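PDB 7KOE: electron transfer flavoprotein, alpha subunit, which probably passes electrons between redox partners as the alpha subunit of a flavoprotein, working through bound flavin-adenine dinucleotide. Local coordinates for residues K5-H13 against S22-A33. Numbering follows the deposited sequence.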
ATOM      1  N   LYS B   5      49.421 -14.199 -15.166  1.00 70.31           N
ATOM      2  CA  LYS B   5      48.464 -13.115 -15.401  1.00 70.31           C
ATOM      3  C   LYS B   5      49.016 -12.221 -16.514  1.00 70.31           C
ATOM      4  O   LYS B   5      49.681 -11.208 -16.293  1.00 70.31           O
ATOM      5  CB  LYS B   5      48.194 -12.333 -14.123  1.00 70.31           C
ATOM      6  CG  LYS B   5      47.383 -13.109 -13.102  1.00 70.31           C
ATOM      7  CD  LYS B   5      47.086 -12.268 -11.876  1.00 70.31           C
ATOM      8  CE  LYS B   5      46.340 -13.080 -10.829  1.00 70.31           C
ATOM      9  NZ  LYS B   5      44.970 -13.439 -11.285  1.00 70.31           N
ATOM     10  N   ILE B   6      48.720 -12.638 -17.735  1.00 61.66           N
ATOM     11  CA  ILE B   6      49.383 -12.159 -18.937  1.00 61.66           C
ATOM     12  C   ILE B   6      48.285 -11.801 -19.936  1.00 61.66           C
ATOM     13  O   ILE B   6      47.723 -12.661 -20.612  1.00 61.66           O
ATOM     14  CB  ILE B   6      50.368 -13.219 -19.448  1.00 61.66           C
ATOM     15  CG1 ILE B   6      50.961 -12.901 -20.818  1.00 61.66           C
ATOM     16  CG2 ILE B   6      49.839 -14.663 -19.299  1.00 61.66           C
ATOM     17  CD1 ILE B   6      52.019 -13.903 -21.167  1.00 61.66           C
ATOM     18  N   ILE B   7      47.943 -10.520 -20.032  1.00 55.20           N
ATOM     19  CA  ILE B   7      46.730 -10.169 -20.764  1.00 55.20           C
ATOM     20  C   ILE B   7      47.076  -9.938 -22.234  1.00 55.20           C
ATOM     21  O   ILE B   7      48.098  -9.328 -22.565  1.00 55.20           O
ATOM     22  CB  ILE B   7      46.015  -8.970 -20.123  1.00 55.20           C
ATOM     23  CG1 ILE B   7      46.861  -7.700 -20.120  1.00 55.20           C
ATOM     24  CG2 ILE B   7      45.683  -9.303 -18.679  1.00 55.20           C
ATOM     25  CD1 ILE B   7      46.169  -6.526 -19.466  1.00 55.20           C
ATOM     26  N   PHE B   8      46.258 -10.493 -23.124  1.00 53.25           N
ATOM     27  CA  PHE B   8      46.527 -10.470 -24.554  1.00 53.25           C
ATOM     28  C   PHE B   8      45.703  -9.390 -25.236  1.00 53.25           C
ATOM     29  O   PHE B   8      44.607  -9.045 -24.791  1.00 53.25           O
ATOM     30  CB  PHE B   8      46.199 -11.816 -25.203  1.00 53.25           C
ATOM     31  CG  PHE B   8      47.282 -12.849 -25.083  1.00 53.25           C
ATOM     32  CD1 PHE B   8      48.396 -12.638 -24.290  1.00 53.25           C
ATOM     33  CD2 PHE B   8      47.177 -14.042 -25.776  1.00 53.25           C
ATOM     34  CE1 PHE B   8      49.380 -13.600 -24.189  1.00 53.25           C
ATOM     35  CE2 PHE B   8      48.158 -15.005 -25.684  1.00 53.25           C
ATOM     36  CZ  PHE B   8      49.259 -14.785 -24.890  1.00 53.25           C
ATOM     37  N   VAL B   9      46.245  -8.857 -26.327  1.00 47.06           N
ATOM     38  CA  VAL B   9      45.532  -7.950 -27.219  1.00 47.06           C
ATOM     39  C   VAL B   9      45.890  -8.354 -28.640  1.00 47.06           C
ATOM     40  O   VAL B   9      47.071  -8.394 -28.995  1.00 47.06           O
ATOM     41  CB  VAL B   9      45.895  -6.469 -26.978  1.00 47.06           C
ATOM     42  CG1 VAL B   9      45.433  -5.610 -28.137  1.00 47.06           C
ATOM     43  CG2 VAL B   9      45.292  -5.952 -25.688  1.00 47.06           C
ATOM     44  N   LEU B  10      44.886  -8.669 -29.450  1.00 46.66           N
ATOM     45  CA  LEU B  10      45.125  -9.030 -30.838  1.00 46.66           C
ATOM     46  C   LEU B  10      45.241  -7.769 -31.681  1.00 46.66           C
ATOM     47  O   LEU B  10      44.500  -6.803 -31.481  1.00 46.66           O
ATOM     48  CB  LEU B  10      44.001  -9.919 -31.370  1.00 46.66           C
ATOM     49  CG  LEU B  10      44.288 -10.857 -32.545  1.00 46.66           C
ATOM     50  CD1 LEU B  10      43.387 -12.056 -32.427  1.00 46.66           C
ATOM     51  CD2 LEU B  10      44.081 -10.200 -33.898  1.00 46.66           C
ATOM     52  N   ILE B  11      46.177  -7.784 -32.625  1.00 49.86           N
ATOM     53  CA  ILE B  11      46.406  -6.666 -33.530  1.00 49.86           C
ATOM     54  C   ILE B  11      45.804  -7.023 -34.881  1.00 49.86           C
ATOM     55  O   ILE B  11      46.247  -7.972 -35.538  1.00 49.86           O
ATOM     56  CB  ILE B  11      47.898  -6.314 -33.660  1.00 49.86           C
ATOM     57  CG1 ILE B  11      48.444  -5.721 -32.357  1.00 49.86           C
ATOM     58  CG2 ILE B  11      48.118  -5.323 -34.791  1.00 49.86           C
ATOM     59  CD1 ILE B  11      49.114  -6.710 -31.431  1.00 49.86           C
ATOM     60  N   GLU B  12      44.786  -6.270 -35.284  1.00 55.75           N
ATOM     61  CA  GLU B  12      44.132  -6.457 -36.574  1.00 55.75           C
ATOM     62  C   GLU B  12      44.875  -5.626 -37.608  1.00 55.75           C
ATOM     63  O   GLU B  12      44.797  -4.396 -37.588  1.00 55.75           O
ATOM     64  CB  GLU B  12      42.665  -6.039 -36.497  1.00 55.75           C
ATOM     65  CG  GLU B  12      41.792  -6.876 -35.572  1.00 55.75           C
ATOM     66  CD  GLU B  12      41.492  -8.259 -36.120  1.00 55.75           C
ATOM     67  OE1 GLU B  12      41.101  -9.136 -35.324  1.00 55.75           O
ATOM     68  OE2 GLU B  12      41.614  -8.464 -37.347  1.00 55.75           O
ATOM     69  N   HIS B  13      45.593  -6.285 -38.510  1.00 56.96           N
ATOM     70  CA  HIS B  13      46.331  -5.598 -39.558  1.00 56.96           C
ATOM     71  C   HIS B  13      45.702  -5.886 -40.913  1.00 56.96           C
ATOM     72  O   HIS B  13      45.239  -7.000 -41.171  1.00 56.96           O
ATOM     73  CB  HIS B  13      47.803  -6.010 -39.561  1.00 56.96           C
ATOM     74  CG  HIS B  13      48.023  -7.466 -39.815  1.00 56.96           C
ATOM     75  ND1 HIS B  13      48.150  -7.988 -41.084  1.00 56.96           N
ATOM     76  CD2 HIS B  13      48.137  -8.512 -38.965  1.00 56.96           C
ATOM     77  CE1 HIS B  13      48.329  -9.294 -41.004  1.00 56.96           C
ATOM     78  NE2 HIS B  13      48.328  -9.636 -39.729  1.00 56.96           N
ATOM     79  N   SER B  22      43.540  -1.769 -32.636  1.00 57.06           N
ATOM     80  CA  SER B  22      44.626  -2.560 -32.068  1.00 57.06           C
ATOM     81  C   SER B  22      45.408  -1.771 -31.029  1.00 57.06           C
ATOM     82  O   SER B  22      45.923  -2.354 -30.070  1.00 57.06           O
ATOM     83  CB  SER B  22      45.555  -3.029 -33.180  1.00 57.06           C
ATOM     84  OG  SER B  22      44.850  -3.821 -34.118  1.00 57.06           O
ATOM     85  N   TRP B  23      45.476  -0.452 -31.182  1.00 61.66           N
ATOM     86  CA  TRP B  23      46.193   0.398 -30.249  1.00 61.66           C
ATOM     87  C   TRP B  23      45.283   1.087 -29.244  1.00 61.66           C
ATOM     88  O   TRP B  23      45.786   1.667 -28.277  1.00 61.66           O
ATOM     89  CB  TRP B  23      47.005   1.444 -31.014  1.00 61.66           C
ATOM     90  CG  TRP B  23      47.845   0.842 -32.089  1.00 61.66           C
ATOM     91  CD1 TRP B  23      48.600  -0.293 -32.008  1.00 61.66           C
ATOM     92  CD2 TRP B  23      48.015   1.341 -33.414  1.00 61.66           C
ATOM     93  NE1 TRP B  23      49.228  -0.530 -33.202  1.00 61.66           N
ATOM     94  CE2 TRP B  23      48.887   0.462 -34.083  1.00 61.66           C
ATOM     95  CE3 TRP B  23      47.516   2.450 -34.100  1.00 61.66           C
ATOM     96  CZ2 TRP B  23      49.270   0.657 -35.405  1.00 61.66           C
ATOM     97  CZ3 TRP B  23      47.896   2.644 -35.411  1.00 61.66           C
ATOM     98  CH2 TRP B  23      48.765   1.751 -36.052  1.00 61.66           C
ATOM     99  N   GLU B  24      43.966   1.048 -29.448  1.00 62.49           N
ATOM    100  CA  GLU B  24      43.049   1.501 -28.410  1.00 62.49           C
ATOM    101  C   GLU B  24      42.830   0.423 -27.362  1.00 62.49           C
ATOM    102  O   GLU B  24      42.499   0.736 -26.215  1.00 62.49           O
ATOM    103  CB  GLU B  24      41.714   1.918 -29.023  1.00 62.49           C
ATOM    104  CG  GLU B  24      41.870   2.802 -30.237  1.00 62.49           C
ATOM    105  CD  GLU B  24      40.658   3.648 -30.547  1.00 62.49           C
ATOM    106  OE1 GLU B  24      40.057   3.450 -31.621  1.00 62.49           O
ATOM    107  OE2 GLU B  24      40.333   4.539 -29.745  1.00 62.49           O
ATOM    108  N   LEU B  25      43.016  -0.842 -27.733  1.00 54.91           N
ATOM    109  CA  LEU B  25      42.941  -1.936 -26.777  1.00 54.91           C
ATOM    110  C   LEU B  25      44.253  -2.166 -26.055  1.00 54.91           C
ATOM    111  O   LEU B  25      44.250  -2.643 -24.916  1.00 54.91           O
ATOM    112  CB  LEU B  25      42.525  -3.229 -27.475  1.00 54.91           C
ATOM    113  CG  LEU B  25      41.109  -3.246 -28.034  1.00 54.91           C
ATOM    114  CD1 LEU B  25      40.725  -4.661 -28.387  1.00 54.91           C
ATOM    115  CD2 LEU B  25      40.139  -2.639 -27.043  1.00 54.91           C
ATOM    116  N   ILE B  26      45.372  -1.862 -26.711  1.00 56.09           N
ATOM    117  CA  ILE B  26      46.665  -1.871 -26.038  1.00 56.09           C
ATOM    118  C   ILE B  26      46.697  -0.796 -24.959  1.00 56.09           C
ATOM    119  O   ILE B  26      47.158  -1.033 -23.836  1.00 56.09           O
ATOM    120  CB  ILE B  26      47.788  -1.705 -27.082  1.00 56.09           C
ATOM    121  CG1 ILE B  26      48.177  -3.068 -27.656  1.00 56.09           C
ATOM    122  CG2 ILE B  26      49.002  -1.003 -26.517  1.00 56.09           C
ATOM    123  CD1 ILE B  26      48.990  -2.980 -28.915  1.00 56.09           C
ATOM    124  N   GLY B  27      46.150   0.383 -25.264  1.00 58.14           N
ATOM    125  CA  GLY B  27      46.062   1.432 -24.266  1.00 58.14           C
ATOM    126  C   GLY B  27      45.030   1.158 -23.191  1.00 58.14           C
ATOM    127  O   GLY B  27      45.184   1.610 -22.053  1.00 58.14           O
ATOM    128  N   LYS B  28      43.970   0.424 -23.528  1.00 57.23           N
ATOM    129  CA  LYS B  28      42.966   0.081 -22.527  1.00 57.23           C
ATOM    130  C   LYS B  28      43.478  -1.005 -21.592  1.00 57.23           C
ATOM    131  O   LYS B  28      43.205  -0.973 -20.386  1.00 57.23           O
ATOM    132  CB  LYS B  28      41.671  -0.358 -23.210  1.00 57.23           C
ATOM    133  CG  LYS B  28      40.565  -0.808 -22.267  1.00 57.23           C
ATOM    134  CD  LYS B  28      40.201   0.276 -21.271  1.00 57.23           C
ATOM    135  CE  LYS B  28      39.486  -0.312 -20.072  1.00 57.23           C
ATOM    136  NZ  LYS B  28      39.198   0.713 -19.035  1.00 57.23           N
ATOM    137  N   ALA B  29      44.240  -1.961 -22.126  1.00 55.29           N
ATOM    138  CA  ALA B  29      44.802  -3.020 -21.298  1.00 55.29           C
ATOM    139  C   ALA B  29      45.878  -2.504 -20.352  1.00 55.29           C
ATOM    140  O   ALA B  29      46.149  -3.154 -19.337  1.00 55.29           O
ATOM    141  CB  ALA B  29      45.361  -4.131 -22.183  1.00 55.29           C
ATOM    142  N   ARG B  30      46.500  -1.363 -20.666  1.00 60.20           N
ATOM    143  CA  ARG B  30      47.377  -0.701 -19.705  1.00 60.20           C
ATOM    144  C   ARG B  30      46.600  -0.242 -18.480  1.00 60.20           C
ATOM    145  O   ARG B  30      47.067  -0.396 -17.347  1.00 60.20           O
ATOM    146  CB  ARG B  30      48.076   0.488 -20.359  1.00 60.20           C
ATOM    147  CG  ARG B  30      49.173   0.105 -21.324  1.00 60.20           C
ATOM    148  CD  ARG B  30      50.174  -0.818 -20.664  1.00 60.20           C
ATOM    149  NE  ARG B  30      51.107  -0.112 -19.798  1.00 60.20           N
ATOM    150  CZ  ARG B  30      51.913  -0.718 -18.933  1.00 60.20           C
ATOM    151  NH1 ARG B  30      51.892  -2.039 -18.823  1.00 60.20           N
ATOM    152  NH2 ARG B  30      52.739  -0.006 -18.180  1.00 60.20           N
ATOM    153  N   ASP B  31      45.407   0.317 -18.690  1.00 58.33           N
ATOM    154  CA  ASP B  31      44.537   0.653 -17.573  1.00 58.33           C
ATOM    155  C   ASP B  31      43.956  -0.587 -16.912  1.00 58.33           C
ATOM    156  O   ASP B  31      43.535  -0.517 -15.752  1.00 58.33           O
ATOM    157  CB  ASP B  31      43.412   1.571 -18.043  1.00 58.33           C
ATOM    158  CG  ASP B  31      43.912   2.946 -18.437  1.00 58.33           C
ATOM    159  OD1 ASP B  31      44.932   3.393 -17.873  1.00 58.33           O
ATOM    160  OD2 ASP B  31      43.283   3.581 -19.308  1.00 58.33           O
ATOM    161  N   LEU B  32      43.916  -1.714 -17.621  1.00 59.16           N
ATOM    162  CA  LEU B  32      43.525  -2.969 -16.996  1.00 59.16           C
ATOM    163  C   LEU B  32      44.676  -3.571 -16.207  1.00 59.16           C
ATOM    164  O   LEU B  32      44.463  -4.114 -15.120  1.00 59.16           O
ATOM    165  CB  LEU B  32      43.033  -3.957 -18.052  1.00 59.16           C
ATOM    166  CG  LEU B  32      41.750  -3.572 -18.784  1.00 59.16           C
ATOM    167  CD1 LEU B  32      41.429  -4.596 -19.851  1.00 59.16           C
ATOM    168  CD2 LEU B  32      40.606  -3.438 -17.801  1.00 59.16           C
ATOM    169  N   ALA B  33      45.899  -3.473 -16.731  1.00 58.98           N
ATOM    170  CA  ALA B  33      47.064  -3.983 -16.019  1.00 58.98           C
ATOM    171  C   ALA B  33      47.479  -3.096 -14.854  1.00 58.98           C
ATOM    172  O   ALA B  33      48.190  -3.566 -13.961  1.00 58.98           O
ATOM    173  CB  ALA B  33      48.243  -4.151 -16.979  1.00 58.98           C
TER
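Val-9 sits at the middle of this contact, pressed against the turn of helix made by Leu-25, Ile-26 and Ala-29. Val-9 CG1, held anti to the backbone N (chi1 165°), lies 3.8 Å from Leu-25 CB and just as near to CG1 of Ile-26, whose side chain runs at about a right angle to that of the valine. The other branch turns toward the C-terminal side of the helix: Val-9 CG2 comes within 4.0 Å of Ala-29 CB and also rests on the carbonyl group of Leu-25. One turn further on, Ile-7 meets the helix with a single methyl. Ile-7 CD1 is 3.7 Å from Ala-29 CB and 4.0 Å from Ala-33 CB, with Leu-32 CB a little beyond. The axes of strand and helix come within 8.8 Å and run nearly antiparallel, at 161°. Strand 6-9 is the central strand of a seven-stranded parallel sheet, and the segment 22-33 is the helix of the beta-alpha-beta crossover that leads to the neighbouring parallel strand 40-46, in the doubly wound alpha/beta build of the HUP clan. Val-41 of that next strand touches Ala-29, while Ile-26 also meets Ala-57 on helix 51-60. Further along the chain, Ile-11 packs its CG2 3.8 Å from Ser-22 CB, and the backbones draw closest, with the CA atoms of Ile-11 and Ser-22 4.7 Å apart. Beyond it the contact turns polar. Ser-22 OG accepts a hydrogen bond from the backbone N of Glu-12 at 2.7 Å, distinctly bent at 142°; the serine's OG, beside its own backbone N, faces the chain leaving the strand. The same OG also makes a weak hydrogen bond with His-19 O, just ahead of the helix.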